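Local atomic coordinates of racemase (Pseudovibrio sp. JE062, PDB entry 3MKC), a protein that is named a racemase and belongs to the enolase superfamily, joining an N-terminal capping domain to a C-terminal TIM-barrel-like domain. Residues 83-88 against 295-299; 143-147 against 160-165; 167-173 against 343-347; 219-223 against 251-256; 288-294 against 324-328. One frame throughout, in Å; residues are numbered along the deposited sequence.

Contact 5 lies deep in the protein, its centre about 6 Å from that of the chain, and is made of rings, methyls and a leucine. Contacts 1 to 4 lie further out, partly buried; charged side chains join in contacts 1, 3 and 4, while contact 2 has a single tyrosine-carbonyl bond among apolar groups. Helix 293-306 serves contact 1 and contact 5, which touch where W87 donates to G292 O; of the five, only contact 1 has one segment in each domain. Contacts 2 and 3 share helix 154-170 and meet at L144 and F345; contact 3 sets F345 edge-on to H171 and adds a lysine-to-carbonyl bond. Contact 4 stands apart, laying a lysine along a tryptophan.

Contact 1 of 5, residues 83-88 against 295-299; sequences INAIWD and TELRR
One face of the W87 indole carries the R299 guanidinium, whose NH2 sits over the ring with W87 CD2 3.4 Å away, and the T295 methyl lies over that same face. The two planes stand 76° apart, so the guanidinium offers its edge in a cation-pi contact, CZ being 4.6 Å from the centroid of the six-membered ring. This is an interface between the two domains of the enolase-superfamily fold: helix 83-93 of the N-terminal domain meets barrel helix 293-306 with short-segment axes 100° apart. At the guanidinium edge lies E296, whose OE1 takes both NE and NH2 of R299 at 2.8 Å. A bend at chi3 (-74°) folds the arginine back to this carboxylate, and the salt bridge fixes the cation's rotation; R269 binds the other oxygen, E296 OE2. Threonine suits its place by being two-sided: T295 CB and its methyl pack on the indole, W87 CD1 lying 3.7 Å from T295 CB, while OG1 bonds D111 and Y115 of helix 102-122. Tryptophan adds its own polar anchor, NE1 to G292 O. N84 ND2 and R299 NH1 are two donors brought close without a bond. A water links the helices beside them, accepting from R299 NH1 at 2.7 Å and donating to N84 O at 2.8 Å and D88 OD1 at 2.6 Å.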
# COMPACT_ATOMS: atom_id res chain seq x y z
N ILE A 83 9.87 15.79 8.45
CA ILE A 83 9.12 15.13 7.38
C ILE A 83 7.81 15.80 7.03
O ILE A 83 7.48 15.94 5.85
CB ILE A 83 8.84 13.66 7.74
CG1 ILE A 83 10.14 13.00 8.20
CG2 ILE A 83 8.27 12.93 6.53
CD1 ILE A 83 9.99 11.54 8.58
N ASN A 84 7.07 16.22 8.04
CA ASN A 84 5.78 16.87 7.83
C ASN A 84 5.93 18.20 7.08
O ASN A 84 5.17 18.49 6.16
CB ASN A 84 5.11 17.11 9.18
CG ASN A 84 3.73 17.73 9.05
OD1 ASN A 84 3.54 18.92 9.31
ND2 ASN A 84 2.76 16.92 8.65
N ALA A 85 6.93 18.98 7.48
CA ALA A 85 7.17 20.28 6.85
C ALA A 85 7.69 20.13 5.42
O ALA A 85 7.32 20.90 4.54
CB ALA A 85 8.15 21.09 7.69
N ILE A 86 8.55 19.15 5.19
CA ILE A 86 9.09 18.94 3.85
C ILE A 86 7.96 18.49 2.92
O ILE A 86 7.90 18.88 1.76
CB ILE A 86 10.20 17.88 3.86
CG1 ILE A 86 11.34 18.36 4.76
CG2 ILE A 86 10.70 17.63 2.44
CD1 ILE A 86 12.40 17.32 5.03
N TRP A 87 7.05 17.68 3.46
CA TRP A 87 5.90 17.21 2.70
C TRP A 87 5.13 18.43 2.18
O TRP A 87 4.85 18.53 0.99
CB TRP A 87 4.97 16.39 3.60
CG TRP A 87 3.99 15.50 2.88
CD1 TRP A 87 4.09 14.15 2.70
CD2 TRP A 87 2.75 15.90 2.26
NE1 TRP A 87 2.99 13.68 2.01
CE2 TRP A 87 2.16 14.73 1.73
CE3 TRP A 87 2.09 17.12 2.11
CZ2 TRP A 87 0.93 14.75 1.06
CZ3 TRP A 87 0.86 17.14 1.43
CH2 TRP A 87 0.30 15.96 0.92
N ASP A 88 4.80 19.34 3.09
CA ASP A 88 4.06 20.54 2.73
C ASP A 88 4.81 21.39 1.72
O ASP A 88 4.21 21.95 0.80
CB ASP A 88 3.76 21.40 3.97
CG ASP A 88 2.68 20.80 4.87
OD1 ASP A 88 1.94 19.91 4.41
OD2 ASP A 88 2.58 21.24 6.03
N THR A 295 3.28 9.89 5.72
CA THR A 295 2.78 11.12 6.31
C THR A 295 1.31 11.34 5.96
O THR A 295 0.50 11.66 6.82
CB THR A 295 3.60 12.34 5.85
OG1 THR A 295 4.96 12.18 6.27
CG2 THR A 295 3.04 13.61 6.46
N GLU A 296 0.97 11.16 4.69
CA GLU A 296 -0.42 11.36 4.30
C GLU A 296 -1.28 10.21 4.84
O GLU A 296 -2.44 10.41 5.21
CB GLU A 296 -0.54 11.44 2.78
CG GLU A 296 -1.91 11.95 2.31
CD GLU A 296 -2.14 13.43 2.59
OE1 GLU A 296 -1.55 13.96 3.56
OE2 GLU A 296 -2.93 14.07 1.86
N LEU A 297 -0.71 9.01 4.91
CA LEU A 297 -1.47 7.87 5.43
C LEU A 297 -1.81 8.09 6.90
O LEU A 297 -2.84 7.60 7.39
CB LEU A 297 -0.69 6.57 5.24
CG LEU A 297 -0.86 5.93 3.86
CD1 LEU A 297 0.07 4.74 3.71
CD2 LEU A 297 -2.31 5.50 3.65
N ARG A 298 -0.96 8.81 7.62
CA ARG A 298 -1.23 9.09 9.02
C ARG A 298 -2.42 10.05 9.12
O ARG A 298 -3.31 9.86 9.94
CB ARG A 298 -0.02 9.70 9.71
CG ARG A 298 -0.24 9.94 11.19
CD ARG A 298 0.95 10.62 11.83
NE ARG A 298 0.87 10.55 13.29
CZ ARG A 298 1.79 11.01 14.12
NH1 ARG A 298 2.89 11.60 13.65
NH2 ARG A 298 1.63 10.88 15.43
N ARG A 299 -2.42 11.10 8.29
CA ARG A 299 -3.53 12.05 8.34
C ARG A 299 -4.81 11.36 7.92
O ARG A 299 -5.87 11.56 8.52
CB ARG A 299 -3.26 13.25 7.43
CG ARG A 299 -2.31 14.25 8.06
CD ARG A 299 -2.21 15.52 7.24
NE ARG A 299 -1.43 15.34 6.03
CZ ARG A 299 -0.21 15.85 5.84
NH1 ARG A 299 0.36 16.57 6.79
NH2 ARG A 299 0.42 15.66 4.69
O HOH W 1 2.50 17.69 5.61

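Contact 2 of 5, residues 143-147 against 160-165; sequences TLYPA and GYAPLL
The chain from L144 to P146 runs extended off the end of strand 137-143 and passes helix 160-165 closely, the CA atoms of L144 and L164 being 7.0 Å apart and those of P146 and G160 5.3 Å. The helix is kinked here: P163 N has no hydrogen to give, and L164 N makes only a weak bond, to Y161 O, instead of reaching the turn before. Glycine at 160 lets the P146 ring come down on the helix backbone, with P146 CB 3.2 Å from G160 O and no side chain to stand between them. The Y161 ring receives P146 CD over the centre of one face, a CH-pi contact of 3.4 Å to the ring centroid and only 12° off the normal. Proline suits this role, since its compact, rigid ring has polarised CH groups beside the nitrogen. The far end of Y161 is polar: OH donates to L144 O at 2.6 Å, approaching tilted 31° from the carbonyl plane, and it is also bonded to C179 N. The same hydroxyl lies near the plane of the Y145 ring, at its edge. Leucine branches fill the rest of the contact. L164 CD1 sits against the Y145-P146 peptide, 3.5 Å from P146 N, while L144, with CG anti to its carbonyl carbon (chi1 -49°), sends CD1 to L165 CD2 at 3.9 Å. Strand 137-143, helix 154-170 and the parallel strand 175-179 form a beta-alpha-beta crossover of the TIM-barrel domain, and Y161 fastens its helix to the ends of both strands.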
# COMPACT_ATOMS: atom_id res chain seq x y z
N THR A 143 -2.53 -11.34 0.15
CA THR A 143 -3.26 -11.35 -1.11
C THR A 143 -2.74 -12.50 -1.95
O THR A 143 -1.54 -12.57 -2.24
CB THR A 143 -3.09 -10.02 -1.85
OG1 THR A 143 -3.54 -8.96 -0.99
CG2 THR A 143 -3.90 -10.01 -3.13
N LEU A 144 -3.64 -13.39 -2.34
CA LEU A 144 -3.29 -14.58 -3.12
C LEU A 144 -3.84 -14.59 -4.54
O LEU A 144 -4.93 -14.08 -4.79
CB LEU A 144 -3.80 -15.83 -2.41
CG LEU A 144 -3.48 -15.95 -0.92
CD1 LEU A 144 -4.22 -17.14 -0.33
CD2 LEU A 144 -1.98 -16.07 -0.74
N TYR A 145 -3.08 -15.19 -5.45
CA TYR A 145 -3.50 -15.32 -6.84
C TYR A 145 -2.63 -16.37 -7.53
O TYR A 145 -1.42 -16.19 -7.68
CB TYR A 145 -3.39 -13.99 -7.59
CG TYR A 145 -4.19 -13.98 -8.87
CD1 TYR A 145 -5.58 -13.80 -8.85
CD2 TYR A 145 -3.57 -14.14 -10.11
CE1 TYR A 145 -6.32 -13.79 -10.03
CE2 TYR A 145 -4.30 -14.13 -11.30
CZ TYR A 145 -5.67 -13.95 -11.25
OH TYR A 145 -6.40 -13.91 -12.43
N PRO A 146 -3.24 -17.49 -7.96
CA PRO A 146 -2.48 -18.54 -8.63
C PRO A 146 -2.07 -18.17 -10.05
O PRO A 146 -2.51 -17.15 -10.59
CB PRO A 146 -3.46 -19.71 -8.61
CG PRO A 146 -4.78 -19.03 -8.79
CD PRO A 146 -4.66 -17.86 -7.83
N ALA A 147 -1.21 -18.99 -10.64
CA ALA A 147 -0.75 -18.77 -12.00
C ALA A 147 -1.80 -19.44 -12.89
O ALA A 147 -1.66 -20.61 -13.24
CB ALA A 147 0.60 -19.42 -12.21
N GLY A 160 -6.51 -23.76 -8.87
CA GLY A 160 -5.32 -22.96 -8.67
C GLY A 160 -5.22 -22.31 -7.30
O GLY A 160 -4.13 -22.19 -6.73
N TYR A 161 -6.35 -21.88 -6.77
CA TYR A 161 -6.36 -21.24 -5.46
C TYR A 161 -6.22 -22.23 -4.31
O TYR A 161 -5.56 -21.95 -3.31
CB TYR A 161 -7.65 -20.43 -5.28
CG TYR A 161 -7.48 -18.95 -5.52
CD1 TYR A 161 -6.81 -18.15 -4.60
CD2 TYR A 161 -7.97 -18.35 -6.68
CE1 TYR A 161 -6.62 -16.78 -4.83
CE2 TYR A 161 -7.78 -16.99 -6.92
CZ TYR A 161 -7.10 -16.21 -5.99
OH TYR A 161 -6.91 -14.87 -6.24
N ALA A 162 -6.84 -23.40 -4.46
CA ALA A 162 -6.82 -24.43 -3.43
C ALA A 162 -5.50 -24.62 -2.67
O ALA A 162 -5.47 -24.49 -1.44
CB ALA A 162 -7.27 -25.77 -4.02
N PRO A 163 -4.40 -24.91 -3.38
CA PRO A 163 -3.13 -25.10 -2.68
C PRO A 163 -2.62 -23.85 -1.96
O PRO A 163 -1.94 -23.96 -0.94
CB PRO A 163 -2.18 -25.56 -3.80
CG PRO A 163 -2.74 -24.89 -5.00
CD PRO A 163 -4.23 -25.08 -4.83
N LEU A 164 -2.96 -22.68 -2.49
CA LEU A 164 -2.54 -21.43 -1.85
C LEU A 164 -3.31 -21.26 -0.55
O LEU A 164 -2.75 -20.88 0.47
CB LEU A 164 -2.80 -20.24 -2.77
CG LEU A 164 -1.94 -20.15 -4.04
CD1 LEU A 164 -2.35 -18.95 -4.87
CD2 LEU A 164 -0.48 -20.05 -3.65
N LEU A 165 -4.60 -21.57 -0.59
CA LEU A 165 -5.44 -21.45 0.59
C LEU A 165 -5.03 -22.47 1.66
O LEU A 165 -4.99 -22.15 2.85
CB LEU A 165 -6.92 -21.65 0.21
CG LEU A 165 -7.52 -20.62 -0.75
CD1 LEU A 165 -8.96 -20.99 -1.08
CD2 LEU A 165 -7.46 -19.24 -0.11

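Contact 3 of 5, residues 167-173 against 343-347; sequences KAKAHNI and PEFCD
F345 makes the tight part of this contact, pushing its ring between side chains at the end of helix 154-170. K167 CG is 3.5 Å from F345 CE1, and A168 N lies at the ring edge near its plane. The CZ corner points at the face of H171, a T-shaped (edge-to-face) pair with centroids 5.2 Å apart and planes at 82°. K167 stretches out fully beyond CG, its aliphatic part passing over one face of the F345 ring, until NZ reaches E344 O at 2.8 Å, in the carbonyl plane on a lone pair. Lysine is apt, giving a greasy stem to the aromatic and a charge to the surface. A phenylalanine fits here because its flat hydrocarbon also packs on L142 of strand 137-143, so the loop after strand 339-340 is pinned to this corner of the barrel domain. The helix ends there in a Schellman motif with N172, at positive phi, as the C-prime residue. H171 is steadied by ND1, which donates to K167 O at 2.9 Å. Other parts are looser. I173 CG1 lies 4.2 Å from F345 CZ, an easier apolar touch, and on the outer side the exposed E344 carboxylate keeps its distance: OE1 stands 4.0 Å from H171 NE2 and 4.6 Å from K167 NZ, bonded to neither. With the ammonium held by a neutral carbonyl and the carboxylate only nearby, the electrostatics are probably diffuse, and the acid would favour protonation of H171 modestly at most.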
# COMPACT_ATOMS: atom_id res chain seq x y z
N LYS A 167 -2.09 -23.76 2.06
CA LYS A 167 -0.79 -23.35 2.58
C LYS A 167 -0.95 -22.23 3.60
O LYS A 167 -0.25 -22.20 4.61
CB LYS A 167 0.12 -22.88 1.44
CG LYS A 167 1.55 -22.55 1.88
CD LYS A 167 2.44 -22.23 0.70
CE LYS A 167 3.87 -21.96 1.14
NZ LYS A 167 4.78 -21.72 -0.02
N ALA A 168 -1.87 -21.31 3.33
CA ALA A 168 -2.11 -20.20 4.25
C ALA A 168 -2.55 -20.74 5.59
O ALA A 168 -2.12 -20.25 6.63
CB ALA A 168 -3.18 -19.26 3.68
N LYS A 169 -3.41 -21.75 5.58
CA LYS A 169 -3.90 -22.35 6.82
C LYS A 169 -2.76 -23.06 7.53
O LYS A 169 -2.67 -23.05 8.76
CB LYS A 169 -5.03 -23.33 6.53
CG LYS A 169 -6.17 -22.71 5.73
CD LYS A 169 -7.50 -23.41 5.97
CE LYS A 169 -7.50 -24.85 5.49
NZ LYS A 169 -8.83 -25.47 5.71
N ALA A 170 -1.88 -23.68 6.75
CA ALA A 170 -0.73 -24.40 7.30
C ALA A 170 0.22 -23.45 8.01
O ALA A 170 0.93 -23.85 8.94
CB ALA A 170 0.00 -25.13 6.18
N HIS A 171 0.23 -22.19 7.59
CA HIS A 171 1.10 -21.18 8.20
C HIS A 171 0.32 -20.28 9.14
O HIS A 171 0.79 -19.21 9.53
CB HIS A 171 1.76 -20.31 7.12
CG HIS A 171 2.79 -21.02 6.30
ND1 HIS A 171 2.49 -22.10 5.51
CD2 HIS A 171 4.11 -20.77 6.13
CE1 HIS A 171 3.58 -22.50 4.88
NE2 HIS A 171 4.58 -21.71 5.24
N ASN A 172 -0.89 -20.71 9.50
CA ASN A 172 -1.75 -19.93 10.39
C ASN A 172 -1.91 -18.47 9.99
O ASN A 172 -1.87 -17.58 10.84
CB ASN A 172 -1.25 -20.01 11.83
CG ASN A 172 -1.34 -21.41 12.40
OD1 ASN A 172 -2.38 -22.07 12.31
ND2 ASN A 172 -0.26 -21.88 13.01
N ILE A 173 -2.07 -18.21 8.70
CA ILE A 173 -2.27 -16.85 8.22
C ILE A 173 -3.69 -16.48 8.67
O ILE A 173 -4.64 -17.22 8.40
CB ILE A 173 -2.18 -16.77 6.68
CG1 ILE A 173 -0.79 -17.19 6.21
CG2 ILE A 173 -2.50 -15.35 6.20
CD1 ILE A 173 0.34 -16.40 6.85
N PRO A 343 6.78 -13.48 0.28
CA PRO A 343 7.61 -14.21 -0.68
C PRO A 343 7.22 -15.67 -0.90
O PRO A 343 7.34 -16.19 -2.01
CB PRO A 343 9.01 -14.08 -0.09
CG PRO A 343 8.95 -12.76 0.59
CD PRO A 343 7.62 -12.82 1.29
N GLU A 344 6.77 -16.35 0.15
CA GLU A 344 6.37 -17.75 0.03
C GLU A 344 4.92 -17.89 -0.41
O GLU A 344 4.40 -19.00 -0.53
CB GLU A 344 6.58 -18.48 1.36
CG GLU A 344 8.04 -18.60 1.77
CD GLU A 344 8.23 -19.33 3.09
OE1 GLU A 344 7.81 -20.51 3.19
OE2 GLU A 344 8.78 -18.73 4.03
N PHE A 345 4.26 -16.75 -0.65
CA PHE A 345 2.86 -16.74 -1.06
C PHE A 345 2.64 -15.86 -2.28
O PHE A 345 1.58 -15.24 -2.43
CB PHE A 345 1.98 -16.24 0.09
CG PHE A 345 1.83 -17.23 1.20
CD1 PHE A 345 0.84 -18.21 1.15
CD2 PHE A 345 2.69 -17.21 2.29
CE1 PHE A 345 0.71 -19.15 2.17
CE2 PHE A 345 2.57 -18.14 3.31
CZ PHE A 345 1.58 -19.11 3.26
N CYS A 346 3.64 -15.79 -3.15
CA CYS A 346 3.53 -14.98 -4.35
C CYS A 346 4.73 -15.18 -5.25
O CYS A 346 5.75 -15.73 -4.84
CB CYS A 346 3.44 -13.50 -3.99
SG CYS A 346 5.05 -12.76 -3.63
N ASP A 347 4.61 -14.72 -6.49
CA ASP A 347 5.69 -14.79 -7.44
C ASP A 347 6.06 -13.36 -7.78
O ASP A 347 5.18 -12.52 -7.99
CB ASP A 347 5.26 -15.54 -8.71
CG ASP A 347 4.98 -17.01 -8.44
OD1 ASP A 347 5.79 -17.64 -7.73
OD2 ASP A 347 3.96 -17.52 -8.95

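Contact 4 of 5, residues 219-223 against 251-256; sequences WYEVA and KLVENT
The carbonyl oxygen of K251, a residue that lies against W219, is gripped twice by N255: by the backbone N at 2.8 Å and by side-chain ND2 at 2.8 Å. The second bond bends the asparagine back over its own helix end, and it places the amide beside the indole, where ND2 comes obliquely to W219 CZ3 at 3.4 Å with the two planes 27° apart. W219 itself takes the crowded position for its first torsion, CG between the backbone N and the carbonyl carbon (chi1 73°), which swings the indole out toward the neighbouring helix. K251 lies along one face of it, CB 3.4 Å from W219 CD2 and CG in CH-pi contact with the five-membered ring; Y220 CB is over the opposite face. Lysine serves as a hydrocarbon strip here, with its NZ too distant for more than a weak pull on the ring. Helices 219-228 and 246-255 are successive helices in the outer layer of the TIM-barrel domain, flanking strand 236-238, and their short segments cross at -38° with axes 9.5 Å apart. Toward the barrel the packing turns aliphatic. L252 CD2 slips in beside the helix backbone, 3.2 Å from W219 O and 3.6 Å from V222 CG1. Alanine at 223 is small enough to admit the methyl of T256, just past the end of helix 246-255: its CA comes within 3.6 Å of T256 CG2, while T256 OG1 donates to L252 O at 2.7 Å from above the carbonyl plane.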
# COMPACT_ATOMS: atom_id res chain seq x y z
N TRP A 219 -24.53 -0.64 -9.35
CA TRP A 219 -24.59 -0.95 -7.92
C TRP A 219 -25.67 -1.95 -7.54
O TRP A 219 -25.50 -2.72 -6.59
CB TRP A 219 -24.79 0.32 -7.09
CG TRP A 219 -26.16 0.89 -7.18
CD1 TRP A 219 -26.59 1.86 -8.04
CD2 TRP A 219 -27.29 0.55 -6.36
NE1 TRP A 219 -27.92 2.14 -7.82
CE2 TRP A 219 -28.37 1.35 -6.79
CE3 TRP A 219 -27.50 -0.35 -5.31
CZ2 TRP A 219 -29.65 1.28 -6.21
CZ3 TRP A 219 -28.77 -0.43 -4.73
CH2 TRP A 219 -29.82 0.39 -5.18
N TYR A 220 -26.78 -1.92 -8.27
CA TYR A 220 -27.89 -2.82 -7.97
C TYR A 220 -27.48 -4.28 -8.17
O TYR A 220 -27.73 -5.14 -7.33
CB TYR A 220 -29.09 -2.48 -8.86
CG TYR A 220 -30.35 -3.24 -8.52
CD1 TYR A 220 -31.24 -2.76 -7.55
CD2 TYR A 220 -30.64 -4.44 -9.16
CE1 TYR A 220 -32.40 -3.48 -7.24
CE2 TYR A 220 -31.79 -5.15 -8.85
CZ TYR A 220 -32.66 -4.67 -7.89
OH TYR A 220 -33.79 -5.39 -7.59
N GLU A 221 -26.83 -4.56 -9.30
CA GLU A 221 -26.38 -5.92 -9.58
C GLU A 221 -25.37 -6.37 -8.52
O GLU A 221 -25.39 -7.52 -8.06
CB GLU A 221 -25.76 -5.96 -10.98
CG GLU A 221 -25.21 -7.31 -11.40
CD GLU A 221 -24.71 -7.31 -12.85
OE1 GLU A 221 -23.88 -6.45 -13.20
OE2 GLU A 221 -25.15 -8.18 -13.63
N VAL A 222 -24.49 -5.46 -8.11
CA VAL A 222 -23.50 -5.80 -7.10
C VAL A 222 -24.17 -6.09 -5.76
O VAL A 222 -23.83 -7.06 -5.08
CB VAL A 222 -22.47 -4.66 -6.91
CG1 VAL A 222 -21.47 -5.02 -5.82
CG2 VAL A 222 -21.74 -4.41 -8.22
N ALA A 223 -25.16 -5.27 -5.39
CA ALA A 223 -25.86 -5.48 -4.12
C ALA A 223 -26.51 -6.86 -4.09
O ALA A 223 -26.46 -7.54 -3.06
CB ALA A 223 -26.92 -4.39 -3.92
N LYS A 251 -24.38 3.54 -2.35
CA LYS A 251 -25.56 2.71 -2.56
C LYS A 251 -25.31 1.31 -2.02
O LYS A 251 -26.17 0.75 -1.33
CB LYS A 251 -25.90 2.62 -4.05
CG LYS A 251 -26.54 3.86 -4.63
CD LYS A 251 -27.95 4.05 -4.09
CE LYS A 251 -28.74 5.05 -4.91
NZ LYS A 251 -28.19 6.43 -4.78
N LEU A 252 -24.15 0.75 -2.33
CA LEU A 252 -23.80 -0.58 -1.84
C LEU A 252 -23.80 -0.59 -0.33
O LEU A 252 -24.26 -1.53 0.30
CB LEU A 252 -22.42 -1.01 -2.35
CG LEU A 252 -22.28 -1.28 -3.85
CD1 LEU A 252 -20.86 -1.75 -4.15
CD2 LEU A 252 -23.29 -2.35 -4.26
N VAL A 253 -23.26 0.47 0.26
CA VAL A 253 -23.22 0.56 1.72
C VAL A 253 -24.63 0.61 2.29
O VAL A 253 -24.95 -0.06 3.27
CB VAL A 253 -22.45 1.81 2.19
CG1 VAL A 253 -22.62 1.99 3.72
CG2 VAL A 253 -20.99 1.66 1.85
N GLU A 254 -25.47 1.41 1.66
CA GLU A 254 -26.85 1.57 2.11
C GLU A 254 -27.72 0.35 1.87
O GLU A 254 -28.69 0.12 2.59
CB GLU A 254 -27.47 2.77 1.39
CG GLU A 254 -26.96 4.10 1.88
CD GLU A 254 -27.10 5.20 0.85
OE1 GLU A 254 -27.91 5.05 -0.10
OE2 GLU A 254 -26.40 6.23 0.99
N ASN A 255 -27.37 -0.45 0.87
CA ASN A 255 -28.21 -1.59 0.53
C ASN A 255 -27.66 -3.01 0.73
O ASN A 255 -28.27 -3.97 0.28
CB ASN A 255 -28.70 -1.39 -0.90
CG ASN A 255 -29.53 -0.12 -1.05
OD1 ASN A 255 -30.70 -0.08 -0.66
ND2 ASN A 255 -28.93 0.94 -1.60
N THR A 256 -26.52 -3.13 1.40
CA THR A 256 -25.94 -4.44 1.67
C THR A 256 -25.34 -4.39 3.07
O THR A 256 -25.24 -3.32 3.67
CB THR A 256 -24.80 -4.80 0.69
OG1 THR A 256 -23.63 -4.05 1.03
CG2 THR A 256 -25.20 -4.48 -0.75

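Contact 5 of 5, residues 288-294 against 324-328; sequences YNRCGGL and AAIHY
Y288 has CG anti to its carbonyl carbon (chi1 -55°) and Y328 has CG anti to its backbone N (chi1 165°), and these settings turn the two rings into an offset edge-to-face pair. The Y288 edge points toward the Y328 face, the planes lie at 82° and the centroids are 5.7 Å apart. In the plane of the Y288 ring, at its rim, sits Y328 CB, 3.6 Å from Y288 CE1. The Y288 ring lies along the helix backbone, with A325 N over one face and A325 CB 3.2 Å from Y288 OH. Alanines at 324 and 325 suit this, since small side chains let a broad ring and a leucine come close to the helix. L294 fills the neighbouring space with its two branches, CD2 against Y328 CB at 3.8 Å and CD1 against A324 CB at 4.1 Å. Tyrosine at 328 can be buried because its hydroxyl is bonded to T301 of helix 293-306. No hydrogen bond joins the two segments directly. Apolar and aromatic packing of the loop leading into helix 293-306, and of its first turn, against the middle of helix 319-331 belongs to the helical layer of the TIM-barrel-like domain.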
# COMPACT_ATOMS: atom_id res chain seq x y z
N TYR A 288 0.65 3.38 -0.04
CA TYR A 288 1.86 4.00 0.49
C TYR A 288 2.63 4.77 -0.56
O TYR A 288 3.06 5.90 -0.34
CB TYR A 288 2.81 2.94 1.06
CG TYR A 288 2.22 2.02 2.09
CD1 TYR A 288 2.23 2.35 3.44
CD2 TYR A 288 1.64 0.81 1.71
CE1 TYR A 288 1.69 1.50 4.40
CE2 TYR A 288 1.09 -0.05 2.66
CZ TYR A 288 1.11 0.30 4.00
OH TYR A 288 0.54 -0.52 4.94
N ASN A 289 2.83 4.13 -1.70
CA ASN A 289 3.63 4.72 -2.77
C ASN A 289 2.83 5.49 -3.81
O ASN A 289 3.35 5.78 -4.90
CB ASN A 289 4.47 3.63 -3.44
CG ASN A 289 3.63 2.44 -3.89
OD1 ASN A 289 2.69 2.59 -4.66
ND2 ASN A 289 3.98 1.25 -3.40
N ARG A 290 1.59 5.84 -3.48
CA ARG A 290 0.75 6.59 -4.40
C ARG A 290 0.13 7.84 -3.78
O ARG A 290 0.22 8.93 -4.33
CB ARG A 290 -0.41 5.72 -4.91
CG ARG A 290 -0.04 4.57 -5.84
CD ARG A 290 -1.29 3.72 -6.11
NE ARG A 290 -2.33 4.45 -6.84
CZ ARG A 290 -2.35 4.60 -8.16
NH1 ARG A 290 -1.39 4.07 -8.91
NH2 ARG A 290 -3.33 5.29 -8.74
N CYS A 291 -0.51 7.65 -2.62
CA CYS A 291 -1.26 8.72 -1.98
C CYS A 291 -0.59 9.84 -1.21
O CYS A 291 -1.27 10.77 -0.79
CB CYS A 291 -2.32 8.11 -1.06
SG CYS A 291 -1.66 7.59 0.55
N GLY A 292 0.73 9.77 -1.03
CA GLY A 292 1.41 10.81 -0.28
C GLY A 292 2.30 10.22 0.81
O GLY A 292 2.74 10.94 1.70
N GLY A 293 2.53 8.91 0.75
CA GLY A 293 3.41 8.26 1.72
C GLY A 293 2.84 8.04 3.11
O GLY A 293 1.63 8.16 3.33
N LEU A 294 3.73 7.71 4.05
CA LEU A 294 3.32 7.47 5.43
C LEU A 294 2.75 8.73 6.08
O LEU A 294 1.83 8.66 6.89
CB LEU A 294 4.52 6.93 6.25
CG LEU A 294 4.97 5.51 5.85
CD1 LEU A 294 6.34 5.18 6.43
CD2 LEU A 294 3.95 4.50 6.35
N ALA A 324 7.58 -0.49 5.02
CA ALA A 324 6.83 0.67 5.46
C ALA A 324 5.48 0.23 6.02
O ALA A 324 5.00 0.78 7.01
CB ALA A 324 6.62 1.65 4.30
N ALA A 325 4.89 -0.78 5.38
CA ALA A 325 3.59 -1.31 5.78
C ALA A 325 3.59 -1.86 7.21
O ALA A 325 2.63 -1.69 7.95
CB ALA A 325 3.13 -2.40 4.80
N ILE A 326 4.67 -2.54 7.59
CA ILE A 326 4.74 -3.07 8.94
C ILE A 326 4.86 -1.92 9.94
O ILE A 326 4.23 -1.93 10.99
CB ILE A 326 5.95 -4.03 9.10
CG1 ILE A 326 5.70 -5.30 8.28
CG2 ILE A 326 6.15 -4.38 10.58
CD1 ILE A 326 6.88 -6.26 8.26
N HIS A 327 5.68 -0.93 9.61
CA HIS A 327 5.86 0.20 10.51
C HIS A 327 4.55 0.96 10.60
O HIS A 327 4.17 1.44 11.67
CB HIS A 327 6.98 1.10 10.00
CG HIS A 327 8.35 0.55 10.27
ND1 HIS A 327 9.11 0.93 11.35
CD2 HIS A 327 9.09 -0.37 9.60
CE1 HIS A 327 10.25 0.27 11.34
NE2 HIS A 327 10.26 -0.53 10.29
N TYR A 328 3.85 1.04 9.47
CA TYR A 328 2.55 1.70 9.42
C TYR A 328 1.55 1.01 10.36
O TYR A 328 0.93 1.65 11.21
CB TYR A 328 1.99 1.66 7.99
CG TYR A 328 0.52 2.00 7.93
CD1 TYR A 328 0.09 3.33 7.90
CD2 TYR A 328 -0.45 1.00 8.01
CE1 TYR A 328 -1.26 3.65 7.96
CE2 TYR A 328 -1.81 1.31 8.08
CZ TYR A 328 -2.21 2.64 8.06
OH TYR A 328 -3.54 2.97 8.18